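Local coordinates for PKS_KS domain-containing protein (Photorhabdus luminescens subsp. laumondii, PDB 6SMO) that probably serves as a 3-oxoacyl-[acyl-carrier-protein] synthase, a ketosynthase of the thiolase-like superfamily, and here holds a pentaoxo-dodecanal chain in its pocket, at residues G124-A128 and A170-A175; G263-L267 and A376-V380; A355-N361 and D405-I409; E385-V391 and G413-I418. One frame throughout, in Å; residues are numbered along the deposited sequence.

Interaction 1: residues G124-A128 and A170-A175; sequences GVAIA and AATSVA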
loop_
_atom_site.group_PDB
_atom_site.type_symbol
_atom_site.label_atom_id
_atom_site.label_comp_id
_atom_site.label_asym_id
_atom_site.label_seq_id
_atom_site.Cartn_x
_atom_site.Cartn_y
_atom_site.Cartn_z
ATOM N N GLY B 124 8.382 16.970 6.604
ATOM C CA GLY B 124 7.297 15.968 6.547
ATOM C C GLY B 124 7.819 14.544 6.644
ATOM O O GLY B 124 9.016 14.332 6.371
ATOM N N VAL B 125 6.944 13.601 7.009
ATOM C CA VAL B 125 7.270 12.155 7.203
ATOM C C VAL B 125 6.550 11.337 6.124
ATOM O O VAL B 125 5.460 11.755 5.690
ATOM C CB VAL B 125 6.887 11.681 8.619
ATOM C CG1 VAL B 125 7.178 10.203 8.830
ATOM C CG2 VAL B 125 7.572 12.511 9.693
ATOM N N ALA B 126 7.151 10.217 5.710
ATOM C CA ALA B 126 6.578 9.235 4.758
ATOM C C ALA B 126 7.155 7.844 5.051
ATOM O O ALA B 126 8.103 7.433 4.354
ATOM C CB ALA B 126 6.854 9.671 3.339
ATOM N N ILE B 127 6.606 7.159 6.060
ATOM C CA ILE B 127 7.003 5.778 6.471
ATOM C C ILE B 127 5.931 4.803 5.977
ATOM O O ILE B 127 4.787 4.883 6.466
ATOM C CB ILE B 127 7.219 5.686 7.996
ATOM C CG1 ILE B 127 8.340 6.622 8.458
ATOM C CG2 ILE B 127 7.477 4.247 8.420
ATOM C CD1 ILE B 127 8.412 6.817 9.955
ATOM N N ALA B 128 6.304 3.919 5.047
ATOM C CA ALA B 128 5.408 2.948 4.376
ATOM C C ALA B 128 5.435 1.604 5.114
ATOM O O ALA B 128 6.359 1.378 5.921
ATOM C CB ALA B 128 5.826 2.785 2.936
ATOM N N ALA B 170 3.675 4.299 12.816
ATOM C CA ALA B 170 5.106 4.596 12.571
ATOM C C ALA B 170 5.271 6.040 12.079
ATOM O O ALA B 170 6.163 6.737 12.600
ATOM C CB ALA B 170 5.668 3.607 11.578
ATOM N N ALA B 171 4.440 6.467 11.122
ATOM C CA ALA B 171 4.507 7.792 10.459
ATOM C C ALA B 171 4.218 8.912 11.468
ATOM O O ALA B 171 4.991 9.889 11.498
ATOM C CB ALA B 171 3.544 7.840 9.297
ATOM N N THR B 172 3.149 8.773 12.258
ATOM C CA THR B 172 2.639 9.812 13.194
ATOM C C THR B 172 3.544 9.908 14.430
ATOM O O THR B 172 3.775 11.043 14.894
ATOM C CB THR B 172 1.183 9.540 13.590
ATOM O OG1 THR B 172 1.096 8.215 14.115
ATOM C CG2 THR B 172 0.222 9.695 12.432
ATOM N N SER B 173 4.022 8.770 14.947
ATOM C CA SER B 173 4.901 8.682 16.145
ATOM C C SER B 173 6.224 9.412 15.880
ATOM O O SER B 173 6.684 10.142 16.783
ATOM C CB SER B 173 5.140 7.249 16.549
ATOM O OG SER B 173 3.931 6.629 16.961
ATOM N N VAL B 174 6.805 9.216 14.692
ATOM C CA VAL B 174 8.089 9.846 14.256
ATOM C C VAL B 174 7.852 11.344 14.022
ATOM O O VAL B 174 8.716 12.145 14.437
ATOM C CB VAL B 174 8.662 9.148 13.004
ATOM C CG1 VAL B 174 9.794 9.940 12.367
ATOM C CG2 VAL B 174 9.121 7.733 13.322
ATOM N N ALA B 175 6.731 11.703 13.386
ATOM C CA ALA B 175 6.314 13.099 13.109
ATOM C C ALA B 175 6.142 13.864 14.428
ATOM O O ALA B 175 6.516 15.053 14.472
ATOM C CB ALA B 175 5.042 13.110 12.295
HETATM O O HOH W 1 3.382 4.572 8.870
#
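Ala170, near the start of helix 169-178, sets its CB 3.7 Å from the CG2 branch of Ile127. Its carbonyl O lies close to the CD1 end of the same isoleucine. At Ala171 the helix faces Val125 as well: Val125 CG1 is 3.5 Å from Ala171 O, which also takes the helical bond from Ala175 N. Ala171 N makes a weak bond to a water, and this water donates to Ile127 O at 2.8 Å, an oxygen that Asn186 also reaches. Thr172 turns its back on the strand and packs on His362 of a neighbouring chain, which is a different protein. One turn beyond Ala170, Val174 brings CG2 within 3.6 Å of Ile127 CD1. Ile127 spans that gap because its CG1 lies anti to the carbonyl carbon (chi1 -61°) and the chain then runs extended to CD1. Ala175 ends the row with its CB 3.7 Å from Val125 CG2. The two branches of Val125 are thus shared between successive helical turns, CG1 at Ala171 and CG2 at Ala175. This is a helix laid against a sheet in the alpha/beta layering of the thiolase fold, its axis 7.7 Å from the strand and running roughly antiparallel, at 148°. Small alanines on the helix and branched residues on the strand suit that spacing. With no direct hydrogen bond, cohesion rests on buried apolar fit, supplemented by the water bridge.

Interaction 2: residues G263-L267 and A376-V380; sequences GCGIL and AIESV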
loop_
_atom_site.group_PDB
_atom_site.type_symbol
_atom_site.label_atom_id
_atom_site.label_comp_id
_atom_site.label_asym_id
_atom_site.label_seq_id
_atom_site.Cartn_x
_atom_site.Cartn_y
_atom_site.Cartn_z
ATOM N N GLY B 263 12.343 -5.911 9.657
ATOM C CA GLY B 263 13.300 -4.792 9.739
ATOM C C GLY B 263 12.683 -3.473 9.313
ATOM O O GLY B 263 11.453 -3.425 9.109
ATOM N N CYS B 264 13.516 -2.437 9.184
ATOM C CA CYS B 264 13.116 -1.057 8.802
ATOM C C CYS B 264 14.300 -0.326 8.160
ATOM O O CYS B 264 15.437 -0.506 8.640
ATOM C CB CYS B 264 12.621 -0.276 10.015
ATOM S SG CYS B 264 12.221 1.454 9.653
ATOM N N GLY B 265 14.026 0.453 7.111
ATOM C CA GLY B 265 14.974 1.395 6.485
ATOM C C GLY B 265 14.409 2.804 6.498
ATOM O O GLY B 265 13.216 2.955 6.171
ATOM N N ILE B 266 15.217 3.793 6.892
ATOM C CA ILE B 266 14.829 5.235 6.934
ATOM C C ILE B 266 15.929 6.054 6.252
ATOM O O ILE B 266 17.096 5.948 6.679
ATOM C CB ILE B 266 14.570 5.708 8.381
ATOM C CG1 ILE B 266 13.420 4.943 9.045
ATOM C CG2 ILE B 266 14.340 7.214 8.427
ATOM C CD1 ILE B 266 12.056 5.208 8.444
ATOM N N LEU B 267 15.556 6.827 5.228
ATOM C CA LEU B 267 16.443 7.778 4.505
ATOM C C LEU B 267 15.971 9.207 4.796
ATOM O O LEU B 267 14.770 9.481 4.600
ATOM C CB LEU B 267 16.389 7.486 3.002
ATOM C CG LEU B 267 17.086 6.208 2.539
ATOM C CD1 LEU B 267 16.193 4.990 2.726
ATOM C CD2 LEU B 267 17.513 6.326 1.083
ATOM N N ALA B 376 13.384 -0.185 1.372
ATOM C CA ALA B 376 14.041 0.860 2.193
ATOM C C ALA B 376 15.431 0.387 2.636
ATOM O O ALA B 376 16.385 1.176 2.504
ATOM C CB ALA B 376 13.174 1.206 3.378
ATOM N N ILE B 377 15.536 -0.849 3.138
ATOM C CA ILE B 377 16.810 -1.453 3.637
ATOM C C ILE B 377 17.805 -1.535 2.470
ATOM O O ILE B 377 18.988 -1.201 2.681
ATOM C CB ILE B 377 16.564 -2.829 4.296
ATOM C CG1 ILE B 377 15.689 -2.714 5.547
ATOM C CG2 ILE B 377 17.881 -3.525 4.610
ATOM C CD1 ILE B 377 15.012 -4.006 5.947
ATOM N N GLU B 378 17.340 -1.964 1.291
ATOM C CA GLU B 378 18.150 -2.045 0.044
ATOM C C GLU B 378 18.502 -0.632 -0.441
ATOM O O GLU B 378 19.594 -0.469 -1.014
ATOM C CB GLU B 378 17.400 -2.815 -1.045
ATOM C CG GLU B 378 17.354 -4.313 -0.813
ATOM C CD GLU B 378 16.324 -5.053 -1.649
ATOM O OE1 GLU B 378 16.171 -4.713 -2.840
ATOM O OE2 GLU B 378 15.671 -5.968 -1.104
ATOM N N SER B 379 17.605 0.338 -0.233
ATOM C CA SER B 379 17.809 1.776 -0.561
ATOM C C SER B 379 18.885 2.378 0.352
ATOM O O SER B 379 19.662 3.221 -0.138
ATOM C CB SER B 379 16.519 2.559 -0.483
ATOM O OG SER B 379 15.738 2.367 -1.654
ATOM N N VAL B 380 18.924 1.971 1.627
ATOM C CA VAL B 380 19.986 2.369 2.601
ATOM C C VAL B 380 21.315 1.757 2.140
ATOM O O VAL B 380 22.323 2.490 2.109
ATOM C CB VAL B 380 19.636 1.949 4.045
ATOM C CG1 VAL B 380 20.836 2.043 4.977
ATOM C CG2 VAL B 380 18.474 2.760 4.600
#
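Gly265 and Ala376 bring strand and helix together with their CA atoms 4.4 Å apart, the segment axes passing at 6.6 Å and inclined by 52°. Glycine suits this point because, having no side chain, it lets the helix backbone lie directly on the strand; Ala376 CB rests on Gly265 CA at 3.6 Å. Ile377 runs along the strand, with Ile377 CG1 3.8 Å from Cys264 C and its CD1 beside Cys264 N. One turn on, Val380 presents CG2 to Leu267 CD1 at 3.7 Å. Leu267 spreads its branches over the helix: its CG lies anti to the carbonyl carbon (chi1 -72°), CD1 faces Val380, and CD2 comes 4.0 Å from Ser379 O. Cys264 and Ile266 point away, to helix 95-111 across the sheet. Helix 372-388 is thereby pressed on the central sheet beside helix 193-206, as in the thiolase fold. It begins just after the pocket residues His369 and Leu371, and the side chain of Ile377 is about 12 Å from the bound ligand. No hydrogen bond crosses the interface, so what joins the two elements is van der Waals packing, mostly of aliphatic groups on backbone, which glycine and alanine allow to come close.

Interaction 3: residues A355-N361 and D405-I409; sequences AFGIPIN and DLDYI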
loop_
_atom_site.group_PDB
_atom_site.type_symbol
_atom_site.label_atom_id
_atom_site.label_comp_id
_atom_site.label_asym_id
_atom_site.label_seq_id
_atom_site.Cartn_x
_atom_site.Cartn_y
_atom_site.Cartn_z
ATOM N N ALA B 355 23.513 -4.925 -21.358
ATOM C CA ALA B 355 22.970 -5.377 -20.054
ATOM C C ALA B 355 23.937 -6.346 -19.360
ATOM O O ALA B 355 23.937 -6.379 -18.112
ATOM C CB ALA B 355 21.619 -6.017 -20.259
ATOM N N PHE B 356 24.721 -7.107 -20.132
ATOM C CA PHE B 356 25.547 -8.249 -19.653
ATOM C C PHE B 356 26.687 -7.758 -18.749
ATOM O O PHE B 356 26.982 -8.442 -17.748
ATOM C CB PHE B 356 26.073 -9.063 -20.839
ATOM C CG PHE B 356 25.023 -9.906 -21.518
ATOM C CD1 PHE B 356 24.705 -11.166 -21.035
ATOM C CD2 PHE B 356 24.344 -9.437 -22.633
ATOM C CE1 PHE B 356 23.737 -11.941 -21.656
ATOM C CE2 PHE B 356 23.376 -10.214 -23.252
ATOM C CZ PHE B 356 23.074 -11.463 -22.763
ATOM N N GLY B 357 27.302 -6.619 -19.086
ATOM C CA GLY B 357 28.443 -6.043 -18.346
ATOM C C GLY B 357 28.060 -5.543 -16.963
ATOM O O GLY B 357 28.917 -5.605 -16.060
ATOM N N ILE B 358 26.820 -5.069 -16.800
ATOM C CA ILE B 358 26.347 -4.303 -15.608
ATOM C C ILE B 358 26.218 -5.245 -14.411
ATOM O O ILE B 358 25.473 -6.221 -14.472
ATOM C CB ILE B 358 25.019 -3.581 -15.917
ATOM C CG1 ILE B 358 25.191 -2.550 -17.036
ATOM C CG2 ILE B 358 24.436 -2.952 -14.659
ATOM C CD1 ILE B 358 23.895 -2.106 -17.673
ATOM N N PRO B 359 26.939 -4.986 -13.295
ATOM C CA PRO B 359 26.716 -5.712 -12.043
ATOM C C PRO B 359 25.298 -5.494 -11.491
ATOM O O PRO B 359 24.905 -4.354 -11.315
ATOM C CB PRO B 359 27.771 -5.137 -11.080
ATOM C CG PRO B 359 28.817 -4.521 -11.984
ATOM C CD PRO B 359 28.043 -4.020 -13.183
ATOM N N ILE B 360 24.571 -6.591 -11.253
ATOM C CA ILE B 360 23.191 -6.614 -10.681
ATOM C C ILE B 360 23.226 -7.481 -9.417
ATOM O O ILE B 360 23.793 -8.580 -9.493
ATOM C CB ILE B 360 22.180 -7.156 -11.714
ATOM C CG1 ILE B 360 22.265 -6.412 -13.051
ATOM C CG2 ILE B 360 20.765 -7.136 -11.155
ATOM C CD1 ILE B 360 21.793 -7.222 -14.235
ATOM N N ASN B 361 22.652 -7.018 -8.302
ATOM C CA ASN B 361 22.655 -7.778 -7.021
ATOM C C ASN B 361 21.275 -7.732 -6.357
ATOM O O ASN B 361 20.440 -6.893 -6.749
ATOM C CB ASN B 361 23.742 -7.290 -6.058
ATOM C CG ASN B 361 23.647 -5.818 -5.717
ATOM O OD1 ASN B 361 22.709 -5.134 -6.123
ATOM N ND2 ASN B 361 24.617 -5.319 -4.969
ATOM N N ASP B 405 21.125 -15.057 -17.120
ATOM C CA ASP B 405 22.524 -15.148 -17.626
ATOM C C ASP B 405 23.172 -13.755 -17.659
ATOM O O ASP B 405 23.983 -13.508 -18.574
ATOM C CB ASP B 405 22.563 -15.830 -18.998
ATOM C CG ASP B 405 21.791 -15.099 -20.085
ATOM O OD1 ASP B 405 20.813 -14.402 -19.745
ATOM O OD2 ASP B 405 22.175 -15.231 -21.264
ATOM N N LEU B 406 22.844 -12.891 -16.691
ATOM C CA LEU B 406 23.505 -11.573 -16.480
ATOM C C LEU B 406 24.534 -11.712 -15.351
ATOM O O LEU B 406 24.575 -12.784 -14.717
ATOM C CB LEU B 406 22.450 -10.516 -16.136
ATOM C CG LEU B 406 21.419 -10.222 -17.226
ATOM C CD1 LEU B 406 20.223 -9.474 -16.655
ATOM C CD2 LEU B 406 22.040 -9.436 -18.370
ATOM N N ASP B 407 25.336 -10.667 -15.120
ATOM C CA ASP B 407 26.328 -10.597 -14.012
ATOM C C ASP B 407 25.573 -10.298 -12.712
ATOM O O ASP B 407 25.027 -9.185 -12.595
ATOM C CB ASP B 407 27.406 -9.546 -14.305
ATOM C CG ASP B 407 28.511 -9.463 -13.263
ATOM O OD1 ASP B 407 28.463 -10.235 -12.282
ATOM O OD2 ASP B 407 29.417 -8.624 -13.443
ATOM N N TYR B 408 25.543 -11.258 -11.780
ATOM C CA TYR B 408 24.791 -11.173 -10.499
ATOM C C TYR B 408 25.749 -11.059 -9.305
ATOM O O TYR B 408 25.258 -11.092 -8.156
ATOM C CB TYR B 408 23.847 -12.369 -10.353
ATOM C CG TYR B 408 22.814 -12.464 -11.446
ATOM C CD1 TYR B 408 21.894 -11.447 -11.648
ATOM C CD2 TYR B 408 22.758 -13.564 -12.287
ATOM C CE1 TYR B 408 20.946 -11.519 -12.658
ATOM C CE2 TYR B 408 21.817 -13.652 -13.298
ATOM C CZ TYR B 408 20.905 -12.628 -13.484
ATOM O OH TYR B 408 19.976 -12.710 -14.479
ATOM N N ILE B 409 27.056 -10.911 -9.558
ATOM C CA ILE B 409 28.103 -10.683 -8.516
ATOM C C ILE B 409 27.999 -11.794 -7.472
ATOM O O ILE B 409 27.686 -11.532 -6.312
ATOM C CB ILE B 409 27.948 -9.284 -7.884
ATOM C CG1 ILE B 409 27.625 -8.208 -8.926
ATOM C CG2 ILE B 409 29.178 -8.914 -7.067
ATOM C CD1 ILE B 409 26.666 -7.160 -8.423
#
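Ile360 and Asp407 supply the one hydrogen bond across the contact, Ile360 N to Asp407 O at 3.0 Å, with an N-H...O angle of 150°. Within the loop, Asp407 forms an Asx turn: with CG anti to its own N (chi1 -177°), OD1 accepts from Ile409 N at 3.1 Å, a role well suited to the short aspartate chain. Apolar contacts flank the cross-segment bond. Leu406 divides its methyls, CD1 meeting Ile360 CD1 at 3.7 Å and CD2 lying over one face of the Phe356 ring, near its rim, 4.1 Å above the plane. At the far end, Ile409 CD1 touches Pro359 CB at 3.5 Å. At the aromatic edge, Asp405 OD2 lies in the ring plane, 3.7 Å from Phe356 CE1, with the carboxylate turned 88° to the ring, and Asp405 OD1 forms a salt bridge with Lys348. Tyr408 keeps its ring edge near Ile360 O, and its OH is hydrogen-bonded to Ser344 OG. The contact fastens the long loop between strands 390-391 and 414-415 to strand 360-361, an edge strand of the large sheet. With a single direct hydrogen bond, attachment depends chiefly on methyls and a ring, while the Asx turn holds the bend that brings Ile409 over Pro359.

Interaction 4: residues E385-V391 and G413-I418; sequences EIEKQYV and GCSYPI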
loop_
_atom_site.group_PDB
_atom_site.type_symbol
_atom_site.label_atom_id
_atom_site.label_comp_id
_atom_site.label_asym_id
_atom_site.label_seq_id
_atom_site.Cartn_x
_atom_site.Cartn_y
_atom_site.Cartn_z
ATOM N N GLU B 385 26.636 1.902 -0.844
ATOM C CA GLU B 385 27.374 1.313 -1.997
ATOM C C GLU B 385 27.958 2.432 -2.870
ATOM O O GLU B 385 29.143 2.327 -3.240
ATOM C CB GLU B 385 26.461 0.405 -2.824
ATOM C CG GLU B 385 26.316 -0.995 -2.257
ATOM C CD GLU B 385 25.357 -1.881 -3.031
ATOM O OE1 GLU B 385 24.183 -1.491 -3.176
ATOM O OE2 GLU B 385 25.786 -2.953 -3.499
ATOM N N ILE B 386 27.153 3.453 -3.187
ATOM C CA ILE B 386 27.551 4.613 -4.041
ATOM C C ILE B 386 28.610 5.439 -3.298
ATOM O O ILE B 386 29.600 5.841 -3.945
ATOM C CB ILE B 386 26.322 5.459 -4.437
ATOM C CG1 ILE B 386 25.401 4.689 -5.389
ATOM C CG2 ILE B 386 26.746 6.798 -5.026
ATOM C CD1 ILE B 386 24.014 5.274 -5.519
ATOM N N GLU B 387 28.399 5.681 -2.001
ATOM C CA GLU B 387 29.324 6.444 -1.116
ATOM C C GLU B 387 30.709 5.789 -1.120
ATOM O O GLU B 387 31.698 6.504 -1.379
ATOM C CB GLU B 387 28.782 6.515 0.314
ATOM C CG GLU B 387 28.488 7.928 0.782
ATOM C CD GLU B 387 29.677 8.652 1.388
ATOM O OE1 GLU B 387 30.012 9.749 0.896
ATOM O OE2 GLU B 387 30.261 8.120 2.353
ATOM N N LYS B 388 30.765 4.482 -0.849
ATOM C CA LYS B 388 32.023 3.723 -0.605
ATOM C C LYS B 388 32.533 3.088 -1.906
ATOM O O LYS B 388 33.575 2.403 -1.847
ATOM C CB LYS B 388 31.785 2.684 0.496
ATOM C CG LYS B 388 31.570 3.271 1.886
ATOM C CD LYS B 388 30.927 2.314 2.866
ATOM C CE LYS B 388 30.665 2.940 4.220
ATOM N NZ LYS B 388 31.895 3.009 5.045
ATOM N N GLN B 389 31.847 3.320 -3.034
ATOM C CA GLN B 389 32.217 2.806 -4.383
ATOM C C GLN B 389 32.493 1.299 -4.298
ATOM O O GLN B 389 33.481 0.838 -4.905
ATOM C CB GLN B 389 33.427 3.566 -4.933
ATOM C CG GLN B 389 33.172 5.048 -5.174
ATOM C CD GLN B 389 32.347 5.308 -6.411
ATOM O OE1 GLN B 389 31.144 5.053 -6.447
ATOM N NE2 GLN B 389 32.989 5.834 -7.440
ATOM N N TYR B 390 31.649 0.570 -3.560
ATOM C CA TYR B 390 31.704 -0.905 -3.386
ATOM C C TYR B 390 30.331 -1.492 -3.725
ATOM O O TYR B 390 29.315 -0.794 -3.535
ATOM C CB TYR B 390 32.127 -1.271 -1.960
ATOM C CG TYR B 390 32.408 -2.737 -1.748
ATOM C CD1 TYR B 390 33.673 -3.261 -1.965
ATOM C CD2 TYR B 390 31.410 -3.605 -1.334
ATOM C CE1 TYR B 390 33.940 -4.608 -1.775
ATOM C CE2 TYR B 390 31.660 -4.955 -1.141
ATOM C CZ TYR B 390 32.930 -5.459 -1.361
ATOM O OH TYR B 390 33.185 -6.786 -1.170
ATOM N N VAL B 391 30.311 -2.734 -4.213
ATOM C CA VAL B 391 29.075 -3.475 -4.599
ATOM C C VAL B 391 29.033 -4.788 -3.809
ATOM O O VAL B 391 29.961 -5.604 -3.976
ATOM C CB VAL B 391 29.025 -3.718 -6.120
ATOM C CG1 VAL B 391 27.841 -4.582 -6.516
ATOM C CG2 VAL B 391 29.008 -2.411 -6.898
ATOM N N GLY B 413 31.938 -9.924 -3.273
ATOM C CA GLY B 413 31.775 -8.545 -3.776
ATOM C C GLY B 413 33.105 -7.957 -4.219
ATOM O O GLY B 413 34.119 -8.682 -4.160
ATOM N N CYS B 414 33.107 -6.691 -4.645
ATOM C CA CYS B 414 34.309 -5.978 -5.159
ATOM C C CYS B 414 34.067 -4.465 -5.205
ATOM O O CYS B 414 32.892 -4.047 -5.212
ATOM C CB CYS B 414 34.680 -6.473 -6.552
ATOM S SG CYS B 414 33.376 -6.208 -7.781
ATOM N N SER B 415 35.152 -3.686 -5.235
ATOM C CA SER B 415 35.147 -2.219 -5.476
ATOM C C SER B 415 34.717 -1.958 -6.922
ATOM O O SER B 415 35.277 -2.610 -7.827
ATOM C CB SER B 415 36.498 -1.611 -5.186
ATOM O OG SER B 415 36.875 -1.832 -3.836
ATOM N N TYR B 416 33.751 -1.057 -7.125
ATOM C CA TYR B 416 33.196 -0.695 -8.456
ATOM C C TYR B 416 32.812 0.783 -8.468
ATOM O O TYR B 416 32.141 1.252 -7.551
ATOM C CB TYR B 416 31.997 -1.583 -8.792
ATOM C CG TYR B 416 31.604 -1.572 -10.246
ATOM C CD1 TYR B 416 32.184 -2.446 -11.151
ATOM C CD2 TYR B 416 30.659 -0.678 -10.724
ATOM C CE1 TYR B 416 31.833 -2.437 -12.491
ATOM C CE2 TYR B 416 30.297 -0.656 -12.061
ATOM C CZ TYR B 416 30.885 -1.539 -12.949
ATOM O OH TYR B 416 30.531 -1.522 -14.267
ATOM N N PRO B 417 33.220 1.561 -9.499
ATOM C CA PRO B 417 32.872 2.978 -9.576
ATOM C C PRO B 417 31.457 3.166 -10.144
ATOM O O PRO B 417 31.291 3.087 -11.348
ATOM C CB PRO B 417 33.956 3.557 -10.499
ATOM C CG PRO B 417 34.359 2.400 -11.400
ATOM C CD PRO B 417 34.026 1.125 -10.650
ATOM N N ILE B 418 30.481 3.398 -9.260
ATOM C CA ILE B 418 29.039 3.564 -9.610
ATOM C C ILE B 418 28.807 5.026 -10.009
ATOM O O ILE B 418 29.099 5.914 -9.182
ATOM C CB ILE B 418 28.126 3.139 -8.439
ATOM C CG1 ILE B 418 28.437 1.720 -7.953
ATOM C CG2 ILE B 418 26.658 3.287 -8.818
ATOM C CD1 ILE B 418 27.950 1.430 -6.550
#
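Tyr390 lays one face of its ring over the backbone of the opposing strand, with Cys414 O 3.4 Å above the ring plane, near the rim. CG anti to the backbone N (chi1 -171°) sends the ring along that strand, until OH reaches Gly413, where a CB would collide with Tyr390 OH and Val391 O. Tyr390 also stacks on His52. Val391, on the other face of the ribbon, lies side by side with Tyr416, pointing the same way, with Val391 CG2 3.6 Å from Tyr416 CB. Tyr390 and Val391 belong to a short two-stranded antiparallel sheet, in which Tyr390 and Ser415 are a non-hydrogen-bonded pair and Val391 and Cys414 a hydrogen-bonded one; Val391 N donates to Cys414 O at 3.1 Å. The chain reaches this sheet from helix 372-388 through Gln389, whose positive phi (50°) turns it out of the helix and whose O accepts from Tyr416 N at 2.9 Å. The Gln389 side chain bends at CG and crosses Pro417 at about a right angle, NE2 being 3.6 Å from Pro417 CA, while OE1 takes a weak bond from Ile418 N. Ile418 crosses Ile386 at a similar angle, Ile418 CG2 being 3.9 Å from Ile386 CG1, and sends CD1 obliquely towards Val391 CG2, 4.0 Å away.

Interaction 1 closes first along the chain, followed by interaction 2; interaction 3 opens before 2 closes, and the segments of 3 and 4 alternate. Interactions 1, 2 and 3 all reach the large mixed sheet, the first two with centres 14 Å apart and touching through Ile127 and Ile266. Interaction 3 lies about 36 Å from interaction 1, centre to centre, across the middle of the chain. Helix 372-388 carries interaction 2 near its start and interaction 4 at its end. Interactions 3 and 4 also touch, probably by an Asn361-Glu385 hydrogen bond. The contacts thus form two touching pairs, 1 and 2 in the sheet core reaching the subunit interface, 3 and 4 near the outer loops, linked through helix 372-388.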